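Local atomic coordinates of uncharacterized protein (Bacteroides eggerthii, PDB entry 4GDZ), a protein that is of unknown function, belongs to the DUF4251 family, and folds into a curled antiparallel beta-sheet with a magnesium ion bound near the turn between two strands. Residues V54-N58 with F84-Y88; S66-L72 with I169-W175; G76-V82 with V97-V103; R113-S119 with I131-N137; N140-V144 with T156-L162. All coordinates share one frame; numbering follows the deposited sequence.

Contact 1. Residues V54-N58 with F84-Y88; sequences VMFRN and FNTVY
The loops that follow strands 46-55 and 77-85, which flank strand 61-74 in the sheet, are pinned together by a face-to-face aromatic stack of F56 on Y88. The ring centroids lie 3.9 Å apart and the planes differ by 13°, with Y88 CD2 over the middle of the F56 ring. The two run antiparallel to one another as side chains. With CG anti to the backbone N (chi1 -176°), the Y88 ring reaches toward F56. An ST turn precedes it: Y88 N donates to T86 OG1 at 3.2 Å, and the same hydroxyl is hydrogen-bonded to G93. Deeper in, V54 CG2 sits over one face of F84 in a CH-pi contact, 4.2 Å from the ring centroid. At the outer end a water accepts from N58 N at 3.2 Å and also bonds Y88 OH, while N58 OD1 is taken by Q60. A leucine in place of F56 would probably lose the flat stack and leave the Y88 ring freer to turn. F132 of the second subunit meets Y88 edge-to-face, which implies that a ring braced within its own chain also serves the trimer interface.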
# COMPACT_ATOMS: atom_id res chain seq x y z
N VAL A 54 1.67 7.14 -10.15
CA VAL A 54 2.91 6.72 -9.56
C VAL A 54 2.66 6.45 -8.08
O VAL A 54 1.89 7.17 -7.40
CB VAL A 54 4.06 7.74 -9.84
CG1 VAL A 54 3.69 9.13 -9.36
CG2 VAL A 54 5.34 7.26 -9.17
N MSE A 55 3.28 5.38 -7.60
CA MSE A 55 3.13 4.94 -6.24
C MSE A 55 4.41 5.12 -5.44
O MSE A 55 5.49 4.74 -5.89
CB MSE A 55 2.70 3.47 -6.24
CG MSE A 55 1.37 3.26 -7.01
SE MSE A 55 1.05 1.35 -7.41
CE MSE A 55 1.45 0.54 -5.62
N PHE A 56 4.28 5.71 -4.25
CA PHE A 56 5.42 6.00 -3.38
C PHE A 56 5.55 4.97 -2.26
O PHE A 56 4.56 4.39 -1.82
CB PHE A 56 5.32 7.45 -2.81
CG PHE A 56 5.26 8.49 -3.90
CD1 PHE A 56 6.41 8.93 -4.54
CD2 PHE A 56 4.04 8.94 -4.36
CE1 PHE A 56 6.35 9.83 -5.59
CE2 PHE A 56 3.96 9.84 -5.39
CZ PHE A 56 5.11 10.28 -6.03
N ARG A 57 6.77 4.82 -1.76
CA ARG A 57 7.12 3.81 -0.74
C ARG A 57 6.32 4.01 0.55
O ARG A 57 6.00 3.05 1.24
CB ARG A 57 8.63 3.93 -0.42
CG ARG A 57 9.44 2.66 -0.33
CD ARG A 57 10.93 3.01 -0.23
NE ARG A 57 11.18 3.96 0.85
CZ ARG A 57 12.39 4.36 1.25
NH1 ARG A 57 13.49 3.88 0.68
NH2 ARG A 57 12.48 5.25 2.23
N ASN A 58 6.00 5.25 0.89
CA ASN A 58 5.24 5.52 2.10
C ASN A 58 3.72 5.21 2.01
O ASN A 58 2.97 5.37 3.02
CB ASN A 58 5.48 6.97 2.57
CG ASN A 58 5.10 8.01 1.53
OD1 ASN A 58 4.35 7.74 0.58
ND2 ASN A 58 5.62 9.23 1.70
N PHE A 84 7.25 11.76 -14.97
CA PHE A 84 6.29 12.38 -14.03
C PHE A 84 6.97 13.56 -13.33
O PHE A 84 8.18 13.55 -13.04
CB PHE A 84 5.70 11.36 -13.06
CG PHE A 84 6.71 10.60 -12.25
CD1 PHE A 84 7.17 11.10 -11.02
CD2 PHE A 84 7.18 9.37 -12.67
CE1 PHE A 84 8.07 10.39 -10.27
CE2 PHE A 84 8.11 8.66 -11.93
CZ PHE A 84 8.57 9.18 -10.73
N ASN A 85 6.17 14.59 -13.12
CA ASN A 85 6.62 15.79 -12.52
C ASN A 85 5.42 16.22 -11.65
O ASN A 85 4.53 16.85 -12.13
CB ASN A 85 6.97 16.79 -13.67
CG ASN A 85 7.14 18.20 -13.17
OD1 ASN A 85 7.31 18.40 -12.00
ND2 ASN A 85 7.12 19.17 -14.07
N THR A 86 5.38 15.79 -10.40
CA THR A 86 4.15 15.80 -9.58
C THR A 86 4.27 16.77 -8.40
O THR A 86 5.34 17.31 -8.14
CB THR A 86 3.83 14.40 -9.01
OG1 THR A 86 4.75 14.07 -7.96
CG2 THR A 86 3.89 13.29 -10.11
N VAL A 87 3.17 16.95 -7.70
CA VAL A 87 3.09 17.83 -6.54
C VAL A 87 3.74 17.15 -5.29
O VAL A 87 3.95 17.80 -4.26
CB VAL A 87 1.63 18.29 -6.33
CG1 VAL A 87 1.42 19.01 -4.99
CG2 VAL A 87 1.22 19.25 -7.47
N TYR A 88 4.07 15.85 -5.38
CA TYR A 88 4.79 15.19 -4.28
C TYR A 88 6.15 15.94 -4.11
O TYR A 88 6.91 16.01 -5.04
CB TYR A 88 4.96 13.72 -4.58
CG TYR A 88 5.59 12.90 -3.48
CD1 TYR A 88 6.97 12.97 -3.23
CD2 TYR A 88 4.84 12.04 -2.71
CE1 TYR A 88 7.56 12.23 -2.21
CE2 TYR A 88 5.43 11.27 -1.71
CZ TYR A 88 6.78 11.36 -1.46
OH TYR A 88 7.37 10.61 -0.47
O HOH W 1 7.85 7.57 -0.20

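Contact 2. Residues S66-L72 with I169-W175; sequences SNTNFVL and IFKGRSW
W175, the C-terminal residue, lays the six-membered part of its indole over the end of L72. The methyl CD1 stands 3.9 Å from the centroid of that ring, 21° off its normal, and is nearest to CZ2, so the CH-pi contact is offset toward the rim. R173 NH1 lies over the opposite face of the indole. Rotation of the indole is fixed from its own segment: W175 NE1 donates to F170 O at 2.9 Å, the acceptor lying in the ring plane and the donor on a carbonyl lone pair. In L72, chi1 of -178° carries the branch away from the backbone N; its CD1 also meets the F170 ring edge, 3.9 Å from F170 CD1. The arrangement closes the C-terminal tail, helix 168-171 and the residues beyond it, onto strand 61-74 of the sheet. Two residues earlier on that strand is F70, whose CE1 approaches W175 CH2 at 4.0 Å. I169 CG2 rests over the centre of the F70 ring, a placement less certain because I169 is modelled in two conformers. F70 and L72 are both backed by V48 of strand 46-55.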
# COMPACT_ATOMS: atom_id res chain seq x y z
N SER A 66 -0.76 9.38 -18.92
CA SER A 66 -0.54 8.14 -19.67
C SER A 66 0.30 8.26 -20.95
O SER A 66 1.06 7.34 -21.29
CB SER A 66 -1.90 7.51 -20.01
OG SER A 66 -1.71 6.27 -20.64
N ASN A 67 0.18 9.39 -21.67
CA ASN A 67 0.94 9.61 -22.92
C ASN A 67 2.46 9.38 -22.81
O ASN A 67 3.11 8.96 -23.78
CB ASN A 67 0.72 11.03 -23.48
CG ASN A 67 1.49 11.25 -24.80
OD1 ASN A 67 1.29 10.50 -25.77
ND2 ASN A 67 2.41 12.22 -24.82
N THR A 68 3.03 9.67 -21.64
CA THR A 68 4.46 9.43 -21.43
C THR A 68 4.71 8.53 -20.21
O THR A 68 5.77 8.61 -19.60
CB THR A 68 5.20 10.78 -21.23
OG1 THR A 68 4.62 11.48 -20.12
CG2 THR A 68 5.09 11.65 -22.50
N ASN A 69 3.76 7.65 -19.89
CA ASN A 69 3.90 6.70 -18.79
C ASN A 69 3.26 5.36 -19.16
O ASN A 69 2.06 5.12 -18.92
CB ASN A 69 3.30 7.29 -17.50
CG ASN A 69 4.11 8.43 -16.95
OD1 ASN A 69 5.18 8.21 -16.36
ND2 ASN A 69 3.66 9.66 -17.19
N PHE A 70 4.04 4.52 -19.82
CA PHE A 70 3.56 3.26 -20.33
C PHE A 70 4.67 2.25 -20.55
O PHE A 70 5.85 2.59 -20.65
CB PHE A 70 2.77 3.47 -21.64
CG PHE A 70 3.63 3.96 -22.78
CD1 PHE A 70 4.29 3.06 -23.59
CD2 PHE A 70 3.81 5.32 -23.01
CE1 PHE A 70 5.12 3.50 -24.60
CE2 PHE A 70 4.62 5.78 -24.03
CZ PHE A 70 5.28 4.86 -24.81
N VAL A 71 4.25 0.98 -20.65
CA VAL A 71 5.11 -0.13 -21.03
C VAL A 71 4.40 -0.86 -22.17
O VAL A 71 3.26 -1.34 -22.03
CB VAL A 71 5.41 -1.10 -19.85
CG1 VAL A 71 6.26 -2.27 -20.36
CG2 VAL A 71 6.13 -0.37 -18.70
N LEU A 72 5.06 -0.89 -23.32
CA LEU A 72 4.54 -1.51 -24.53
C LEU A 72 5.43 -2.67 -24.92
O LEU A 72 6.65 -2.53 -24.98
CB LEU A 72 4.51 -0.49 -25.67
CG LEU A 72 3.94 -0.95 -27.03
CD1 LEU A 72 3.28 0.21 -27.75
CD2 LEU A 72 5.03 -1.56 -27.87
N ILE A 169 -2.33 4.59 -26.95
CA ILE A 169 -0.87 4.78 -27.05
C ILE A 169 -0.35 4.08 -28.30
O ILE A 169 0.37 4.65 -29.13
CB ILE A 169 -0.12 4.19 -25.82
CG1 ILE A 169 -0.42 5.01 -24.56
CG2 ILE A 169 1.39 4.15 -26.07
CD1 ILE A 169 -0.13 6.48 -24.70
N PHE A 170 -0.70 2.80 -28.42
CA PHE A 170 -0.27 2.02 -29.57
C PHE A 170 -0.82 2.61 -30.87
O PHE A 170 -0.09 2.77 -31.85
CB PHE A 170 -0.67 0.53 -29.47
CG PHE A 170 -0.27 -0.29 -30.69
CD1 PHE A 170 1.07 -0.64 -30.90
CD2 PHE A 170 -1.21 -0.64 -31.63
CE1 PHE A 170 1.44 -1.37 -32.03
CE2 PHE A 170 -0.84 -1.36 -32.77
CZ PHE A 170 0.48 -1.72 -32.96
N LYS A 171 -2.11 2.97 -30.86
CA LYS A 171 -2.79 3.34 -32.09
C LYS A 171 -2.52 4.77 -32.53
O LYS A 171 -2.77 5.10 -33.66
CB LYS A 171 -4.32 3.11 -31.99
CG LYS A 171 -4.72 1.64 -31.89
CD LYS A 171 -6.24 1.46 -31.92
CE LYS A 171 -6.90 1.99 -30.66
NZ LYS A 171 -8.33 1.56 -30.59
N GLY A 172 -1.98 5.60 -31.66
CA GLY A 172 -1.81 7.02 -31.96
C GLY A 172 -0.60 7.38 -32.84
O GLY A 172 -0.48 8.50 -33.28
N ARG A 173 0.27 6.41 -33.12
CA ARG A 173 1.44 6.63 -33.96
C ARG A 173 1.84 5.35 -34.69
O ARG A 173 1.40 4.27 -34.33
CB ARG A 173 2.63 7.12 -33.12
CG ARG A 173 3.23 6.11 -32.15
CD ARG A 173 4.24 6.78 -31.20
NE ARG A 173 5.34 7.36 -31.99
CZ ARG A 173 6.45 6.72 -32.35
NH1 ARG A 173 6.68 5.47 -31.97
NH2 ARG A 173 7.30 7.34 -33.13
N SER A 174 2.71 5.50 -35.70
CA SER A 174 3.27 4.33 -36.40
C SER A 174 4.68 4.08 -35.79
O SER A 174 5.53 4.97 -35.78
CB SER A 174 3.34 4.56 -37.91
OG SER A 174 2.05 4.70 -38.51
N TRP A 175 4.86 2.87 -35.25
CA TRP A 175 6.04 2.50 -34.47
C TRP A 175 7.18 2.01 -35.38
O TRP A 175 6.97 1.59 -36.52
CB TRP A 175 5.68 1.43 -33.42
CG TRP A 175 4.69 1.94 -32.44
CD1 TRP A 175 3.34 2.08 -32.64
CD2 TRP A 175 4.97 2.48 -31.15
NE1 TRP A 175 2.77 2.64 -31.53
CE2 TRP A 175 3.74 2.90 -30.61
CE3 TRP A 175 6.13 2.62 -30.38
CZ2 TRP A 175 3.64 3.47 -29.34
CZ3 TRP A 175 6.03 3.18 -29.11
CH2 TRP A 175 4.78 3.60 -28.61
OXT TRP A 175 8.34 2.04 -34.98

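Contact 3. Residues G76-V82 with V97-V103; sequences GRGTVQV and VTVDGTV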
# COMPACT_ATOMS: atom_id res chain seq x y z
N GLY A 76 9.01 -9.41 -29.93
CA GLY A 76 10.38 -9.26 -29.38
C GLY A 76 10.84 -7.83 -29.15
O GLY A 76 12.00 -7.60 -28.78
N ARG A 77 9.97 -6.85 -29.39
CA ARG A 77 10.32 -5.45 -29.24
C ARG A 77 9.48 -4.83 -28.13
O ARG A 77 8.32 -5.21 -27.90
CB ARG A 77 10.07 -4.65 -30.53
CG ARG A 77 10.73 -5.21 -31.79
CD ARG A 77 12.22 -5.01 -31.85
NE ARG A 77 12.61 -3.60 -31.76
CZ ARG A 77 13.88 -3.16 -31.76
NH1 ARG A 77 14.89 -4.02 -31.89
NH2 ARG A 77 14.13 -1.86 -31.66
N GLY A 78 10.06 -3.86 -27.46
CA GLY A 78 9.34 -3.17 -26.42
C GLY A 78 9.88 -1.79 -26.21
O GLY A 78 11.00 -1.45 -26.63
N THR A 79 9.05 -0.99 -25.53
CA THR A 79 9.34 0.38 -25.18
C THR A 79 8.75 0.67 -23.80
O THR A 79 7.58 0.37 -23.53
CB THR A 79 8.68 1.37 -26.19
OG1 THR A 79 9.11 1.06 -27.51
CG2 THR A 79 9.07 2.83 -25.88
N VAL A 80 9.56 1.24 -22.95
CA VAL A 80 9.09 1.80 -21.70
C VAL A 80 9.40 3.28 -21.70
O VAL A 80 10.52 3.71 -22.00
CB VAL A 80 9.64 1.09 -20.45
CG1 VAL A 80 11.14 0.97 -20.46
CG2 VAL A 80 9.17 1.82 -19.16
N GLN A 81 8.38 4.06 -21.39
CA GLN A 81 8.55 5.48 -21.19
C GLN A 81 7.86 5.87 -19.88
O GLN A 81 6.70 5.56 -19.69
CB GLN A 81 7.96 6.28 -22.35
CG GLN A 81 8.18 7.80 -22.20
CD GLN A 81 7.97 8.55 -23.49
OE1 GLN A 81 6.83 8.73 -23.93
NE2 GLN A 81 9.07 8.98 -24.13
N VAL A 82 8.59 6.54 -19.00
CA VAL A 82 8.07 7.07 -17.73
C VAL A 82 8.55 8.50 -17.62
O VAL A 82 9.71 8.78 -17.89
CB VAL A 82 8.56 6.24 -16.51
CG1 VAL A 82 8.10 6.89 -15.18
CG2 VAL A 82 8.06 4.79 -16.61
N VAL A 97 12.32 7.68 -17.25
CA VAL A 97 13.28 6.95 -18.09
C VAL A 97 12.58 6.65 -19.43
O VAL A 97 11.35 6.49 -19.48
CB VAL A 97 13.76 5.64 -17.42
CG1 VAL A 97 12.68 4.58 -17.43
CG2 VAL A 97 15.05 5.11 -18.08
N THR A 98 13.35 6.56 -20.50
CA THR A 98 12.86 5.98 -21.77
C THR A 98 13.83 4.92 -22.27
O THR A 98 15.02 5.16 -22.41
CB THR A 98 12.64 7.06 -22.86
OG1 THR A 98 11.69 8.02 -22.38
CG2 THR A 98 12.12 6.47 -24.20
N VAL A 99 13.33 3.71 -22.51
CA VAL A 99 14.15 2.65 -23.11
C VAL A 99 13.34 2.04 -24.23
O VAL A 99 12.22 1.54 -24.03
CB VAL A 99 14.51 1.54 -22.08
CG1 VAL A 99 15.52 0.55 -22.70
CG2 VAL A 99 15.05 2.16 -20.79
N ASP A 100 13.93 2.03 -25.41
CA ASP A 100 13.29 1.45 -26.60
C ASP A 100 14.22 0.40 -27.15
O ASP A 100 15.37 0.72 -27.47
CB ASP A 100 13.06 2.59 -27.61
CG ASP A 100 12.32 2.13 -28.87
OD1 ASP A 100 11.62 1.11 -28.80
OD2 ASP A 100 12.42 2.82 -29.92
N GLY A 101 13.76 -0.84 -27.28
CA GLY A 101 14.61 -1.89 -27.81
C GLY A 101 13.96 -3.27 -27.83
O GLY A 101 12.84 -3.44 -28.28
N THR A 102 14.71 -4.26 -27.38
CA THR A 102 14.30 -5.64 -27.50
C THR A 102 13.89 -6.18 -26.13
O THR A 102 14.39 -5.71 -25.10
CB THR A 102 15.41 -6.52 -28.08
OG1 THR A 102 16.56 -6.32 -27.26
CG2 THR A 102 15.71 -6.14 -29.57
N VAL A 103 12.98 -7.14 -26.14
CA VAL A 103 12.43 -7.74 -24.91
C VAL A 103 13.09 -9.08 -24.69
O VAL A 103 13.21 -9.86 -25.61
CB VAL A 103 10.90 -7.91 -25.03
CG1 VAL A 103 10.33 -8.70 -23.87
CG2 VAL A 103 10.24 -6.53 -25.11
O HOH W 2 11.49 -1.34 -29.92
O HOH W 3 11.36 9.61 -20.16
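V80 and V99 pair on the tight face of the beta hairpin 77-85/94-100, where residues 77-82 and 97-100 run antiparallel, their axes at 170°. The V80-V99 and V82-V97 backbones bond in both directions, V80 N to V99 O at 2.9 Å. V80 CG1 lies 3.8 Å from V99 CB, and I122 of strand 116-123 packs against both residues. Past the corner at G101, V103 CG2 comes 3.6 Å from G78 N, where a side chain on residue 78 would lie. The other face is polar, with T98 and D100 exposed to solvent. T79 OG1 donates to D100 OD1 at 2.8 Å from above the carboxylate plane. Q81 runs extended, and its NE2 donates to T98 OG1 at 3.3 Å in the amide plane; a water also bonds T98 OG1 and V82 O. A valine in place of Q81 has no amide to donate, which would probably leave T98 OG1 relying on that water. R77, bent at chi2 and chi3, sets one guanidinium face over G101 O, 3.5 Å from its plane.

Contact 4. Residues R113-S119 with I131-N137; sequences RGNINCS and IFLTLTN
N115 reaches across with its side-chain carbonyl: OD1 accepts from N137 N at 2.9 Å, nearly straight at 171°. CG of N115 stands beside its own backbone N (chi1 -51°), which turns the amide toward the other segment. One residue on, the I116 and L135 branches are aligned, I116 CD1 4.2 Å from L135 CD2. The F132 ring leans across the gap until its CD1 is 3.4 Å from C118 O, with S119 CB near the ring edge. I116, L135 and F132 belong to the hairpin 116-123/128-135, in which residues 116-119 and 131-135 run antiparallel at 167°; the N115-N137 bond lies just past its strand ends. The I116-L135 and C118-L133 pairs are each hydrogen-bonded in both directions, and C118 N to L133 O measures 2.8 Å. In the second shell, N115 ND2 is held by D111, which leaves OD1 directed at N137. Helix 28-44 covers the apolar face through Y35, V39 and L42, and the Y35 hydroxyl bonds G114 O. On the other face Q60 of the third subunit bonds T134 OG1.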
# COMPACT_ATOMS: atom_id res chain seq x y z
N ARG A 113 -5.93 -18.70 -8.47
CA ARG A 113 -6.98 -17.69 -8.53
C ARG A 113 -6.93 -16.84 -9.80
O ARG A 113 -7.79 -15.98 -9.97
CB ARG A 113 -6.88 -16.75 -7.32
CG ARG A 113 -6.97 -17.45 -5.97
CD ARG A 113 -6.69 -16.48 -4.83
NE ARG A 113 -7.09 -17.03 -3.52
CZ ARG A 113 -6.30 -17.71 -2.69
NH1 ARG A 113 -5.03 -17.98 -2.98
NH2 ARG A 113 -6.80 -18.15 -1.53
N GLY A 114 -5.95 -17.06 -10.67
CA GLY A 114 -5.78 -16.23 -11.88
C GLY A 114 -4.98 -14.95 -11.71
O GLY A 114 -4.94 -14.14 -12.62
N ASN A 115 -4.33 -14.76 -10.56
CA ASN A 115 -3.37 -13.65 -10.42
C ASN A 115 -2.11 -14.00 -11.19
O ASN A 115 -1.69 -15.15 -11.20
CB ASN A 115 -3.02 -13.35 -8.96
CG ASN A 115 -4.26 -13.16 -8.10
OD1 ASN A 115 -5.11 -12.30 -8.37
ND2 ASN A 115 -4.39 -13.98 -7.08
N ILE A 116 -1.53 -13.00 -11.86
CA ILE A 116 -0.36 -13.18 -12.72
C ILE A 116 0.77 -12.30 -12.22
O ILE A 116 0.56 -11.14 -11.87
CB ILE A 116 -0.69 -12.85 -14.20
CG1 ILE A 116 -1.72 -13.86 -14.73
CG2 ILE A 116 0.57 -12.87 -15.08
CD1 ILE A 116 -2.25 -13.50 -16.10
N ASN A 117 1.95 -12.88 -12.12
CA ASN A 117 3.19 -12.13 -11.81
C ASN A 117 4.12 -12.40 -13.01
O ASN A 117 4.32 -13.57 -13.37
CB ASN A 117 3.85 -12.70 -10.56
CG ASN A 117 3.09 -12.43 -9.27
OD1 ASN A 117 2.10 -11.66 -9.20
ND2 ASN A 117 3.53 -13.07 -8.23
N CYS A 118 4.69 -11.36 -13.59
CA CYS A 118 5.52 -11.46 -14.79
C CYS A 118 6.74 -10.54 -14.70
O CYS A 118 6.62 -9.44 -14.20
CB CYS A 118 4.67 -11.06 -16.00
SG CYS A 118 5.51 -11.05 -17.61
N SER A 119 7.88 -10.97 -15.25
CA SER A 119 9.06 -10.10 -15.34
C SER A 119 9.66 -10.23 -16.71
O SER A 119 9.48 -11.26 -17.40
CB SER A 119 10.11 -10.41 -14.24
OG SER A 119 10.82 -11.62 -14.49
N ILE A 131 11.69 -5.06 -15.60
CA ILE A 131 10.26 -4.78 -15.42
C ILE A 131 9.61 -5.93 -14.64
O ILE A 131 9.83 -7.09 -14.98
CB ILE A 131 9.55 -4.71 -16.79
CG1 ILE A 131 10.34 -3.85 -17.81
CG2 ILE A 131 8.11 -4.21 -16.61
CD1 ILE A 131 10.50 -2.39 -17.44
N PHE A 132 8.81 -5.61 -13.64
CA PHE A 132 8.00 -6.58 -12.91
C PHE A 132 6.56 -6.09 -12.93
O PHE A 132 6.27 -4.98 -12.54
CB PHE A 132 8.49 -6.75 -11.46
CG PHE A 132 7.65 -7.70 -10.62
CD1 PHE A 132 7.56 -9.06 -10.95
CD2 PHE A 132 6.88 -7.24 -9.57
CE1 PHE A 132 6.77 -9.93 -10.22
CE2 PHE A 132 6.11 -8.11 -8.82
CZ PHE A 132 6.05 -9.46 -9.15
N LEU A 133 5.66 -6.95 -13.39
CA LEU A 133 4.26 -6.59 -13.62
C LEU A 133 3.36 -7.59 -12.93
O LEU A 133 3.58 -8.81 -13.02
CB LEU A 133 4.01 -6.55 -15.14
CG LEU A 133 2.62 -6.30 -15.74
CD1 LEU A 133 2.79 -6.07 -17.24
CD2 LEU A 133 1.70 -7.48 -15.50
N THR A 134 2.33 -7.09 -12.23
CA THR A 134 1.38 -7.94 -11.53
C THR A 134 -0.03 -7.54 -11.96
O THR A 134 -0.33 -6.36 -12.16
CB THR A 134 1.50 -7.82 -10.00
OG1 THR A 134 1.27 -6.45 -9.63
CG2 THR A 134 2.87 -8.30 -9.53
N LEU A 135 -0.87 -8.56 -12.14
CA LEU A 135 -2.28 -8.39 -12.53
C LEU A 135 -3.10 -9.21 -11.56
O LEU A 135 -2.92 -10.41 -11.45
CB LEU A 135 -2.49 -8.89 -13.98
CG LEU A 135 -3.92 -8.89 -14.57
CD1 LEU A 135 -4.38 -7.47 -14.84
CD2 LEU A 135 -3.99 -9.72 -15.85
N THR A 136 -4.02 -8.56 -10.86
CA THR A 136 -4.96 -9.26 -9.99
C THR A 136 -6.18 -9.76 -10.82
O THR A 136 -6.66 -9.09 -11.75
CB THR A 136 -5.37 -8.35 -8.81
OG1 THR A 136 -4.20 -8.05 -8.04
CG2 THR A 136 -6.40 -9.04 -7.88
N ASN A 137 -6.65 -10.97 -10.50
CA ASN A 137 -7.86 -11.53 -11.12
C ASN A 137 -9.04 -10.53 -11.06
O ASN A 137 -9.15 -9.72 -10.13
CB ASN A 137 -8.25 -12.85 -10.44
CG ASN A 137 -9.53 -13.46 -11.01
OD1 ASN A 137 -9.66 -13.71 -12.21
ND2 ASN A 137 -10.50 -13.71 -10.13

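Contact 5. Residues N140-V144 with T156-L162; sequences NNATV and TLSGSLL
The N140 amide and the L161 peptide carbonyl are the flat groups that meet here. N140 ND2 donates to L161 O at 3.2 Å, a bent bond in which the acceptor is 22° out of the amide plane and the donor stands above the carbonyl plane. L162 CD2 crosses near the same nitrogen at 3.6 Å. N140 can bend its amide back over the strand because its CG lies between the backbone N and the carbonyl carbon (chi1 70°). Its main chain grips the same neighbour, L161 N donating to N140 O at 2.8 Å. Further along, the backbones of A142 and G159 and of V144 and L157 bond in both directions. A142 CB packs on L161 CB at 4.1 Å. On the other face, T143 CG2 meets T156 CG2 at 3.7 Å. Within this hairpin the axes of 141-144 and 156-162 make an angle of 124°, a strong local twist. Strand 46-55 continues the sheet beyond 155-163, strand 128-135 beyond 141-148, and helix 28-44 packs on N140 and L161.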
# COMPACT_ATOMS: atom_id res chain seq x y z
N ASN A 140 -8.52 -5.40 -15.21
CA ASN A 140 -7.26 -5.18 -15.94
C ASN A 140 -6.35 -4.13 -15.30
O ASN A 140 -5.46 -3.63 -15.98
CB ASN A 140 -7.54 -4.85 -17.42
CG ASN A 140 -8.18 -3.49 -17.61
OD1 ASN A 140 -8.83 -2.96 -16.71
ND2 ASN A 140 -8.00 -2.93 -18.80
N ASN A 141 -6.54 -3.82 -14.02
CA ASN A 141 -5.59 -2.94 -13.33
C ASN A 141 -4.33 -3.76 -13.01
O ASN A 141 -4.40 -4.90 -12.55
CB ASN A 141 -6.17 -2.25 -12.07
CG ASN A 141 -5.22 -1.13 -11.52
OD1 ASN A 141 -5.20 0.01 -12.01
ND2 ASN A 141 -4.44 -1.47 -10.50
N ALA A 142 -3.18 -3.19 -13.35
CA ALA A 142 -1.90 -3.83 -13.15
C ALA A 142 -0.95 -2.83 -12.56
O ALA A 142 -1.11 -1.62 -12.75
CB ALA A 142 -1.36 -4.35 -14.48
N THR A 143 0.03 -3.33 -11.85
CA THR A 143 1.07 -2.54 -11.22
C THR A 143 2.40 -2.97 -11.81
O THR A 143 2.65 -4.18 -12.00
CB THR A 143 1.04 -2.76 -9.70
OG1 THR A 143 -0.27 -2.40 -9.24
CG2 THR A 143 2.11 -1.93 -8.97
N VAL A 144 3.24 -2.00 -12.12
CA VAL A 144 4.51 -2.29 -12.75
C VAL A 144 5.61 -1.58 -11.97
O VAL A 144 5.45 -0.43 -11.58
CB VAL A 144 4.48 -1.89 -14.26
CG1 VAL A 144 4.32 -0.37 -14.47
CG2 VAL A 144 5.72 -2.36 -14.97
N THR A 156 7.53 2.73 -9.45
CA THR A 156 6.36 1.83 -9.43
C THR A 156 5.14 2.65 -9.82
O THR A 156 4.87 3.70 -9.22
CB THR A 156 6.22 1.12 -8.07
OG1 THR A 156 7.36 0.28 -7.85
CG2 THR A 156 4.91 0.23 -7.99
N LEU A 157 4.42 2.17 -10.82
CA LEU A 157 3.22 2.81 -11.37
C LEU A 157 2.10 1.80 -11.53
O LEU A 157 2.35 0.60 -11.56
CB LEU A 157 3.52 3.41 -12.75
CG LEU A 157 4.62 4.50 -12.70
CD1 LEU A 157 6.00 3.92 -12.98
CD2 LEU A 157 4.28 5.61 -13.67
N SER A 158 0.87 2.28 -11.62
CA SER A 158 -0.26 1.41 -11.85
C SER A 158 -1.12 2.02 -12.90
O SER A 158 -1.09 3.25 -13.12
CB SER A 158 -1.07 1.12 -10.57
OG SER A 158 -1.72 2.27 -10.05
N GLY A 159 -1.90 1.16 -13.54
CA GLY A 159 -2.78 1.58 -14.60
C GLY A 159 -3.49 0.41 -15.27
O GLY A 159 -3.72 -0.60 -14.63
N SER A 160 -3.89 0.59 -16.53
CA SER A 160 -4.72 -0.42 -17.24
C SER A 160 -3.85 -1.26 -18.17
O SER A 160 -3.05 -0.71 -18.90
CB SER A 160 -5.82 0.24 -18.04
OG SER A 160 -6.71 0.92 -17.20
N LEU A 161 -3.99 -2.58 -18.13
CA LEU A 161 -3.28 -3.46 -19.05
C LEU A 161 -4.21 -3.79 -20.21
O LEU A 161 -5.32 -4.29 -20.02
CB LEU A 161 -2.80 -4.73 -18.35
CG LEU A 161 -1.94 -5.74 -19.10
CD1 LEU A 161 -0.64 -5.12 -19.57
CD2 LEU A 161 -1.64 -6.89 -18.14
N LEU A 162 -3.77 -3.45 -21.43
CA LEU A 162 -4.64 -3.47 -22.61
C LEU A 162 -4.00 -4.23 -23.77
O LEU A 162 -2.78 -4.16 -23.98
CB LEU A 162 -4.91 -2.02 -23.07
CG LEU A 162 -5.70 -1.09 -22.14
CD1 LEU A 162 -5.55 0.34 -22.63
CD2 LEU A 162 -7.17 -1.50 -22.03

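How the contacts relate
All five contacts reach one antiparallel sheet, contact 2 through the C-terminal tail. Contact 5, its centre about 6 Å from that of the chain, is joined to contact 4 (centres 10 Å apart) by T134 N to T143 O at 2.9 Å. M55 N to T156 O, 2.8 Å, connects it to contact 1, where a glycerol, probably from the crystallisation liquor, bonds M55 O and T156 N. F70 N to Q81 O at 2.9 Å joins contacts 2 and 3. The magnesium ion at N147, P148, N151 and N153 is about 8 Å from the side chain of V97 in contact 3. Contacts 1, 4 and 5 face neighbouring subunits; 2 and 3 touch no other chain of the assembly.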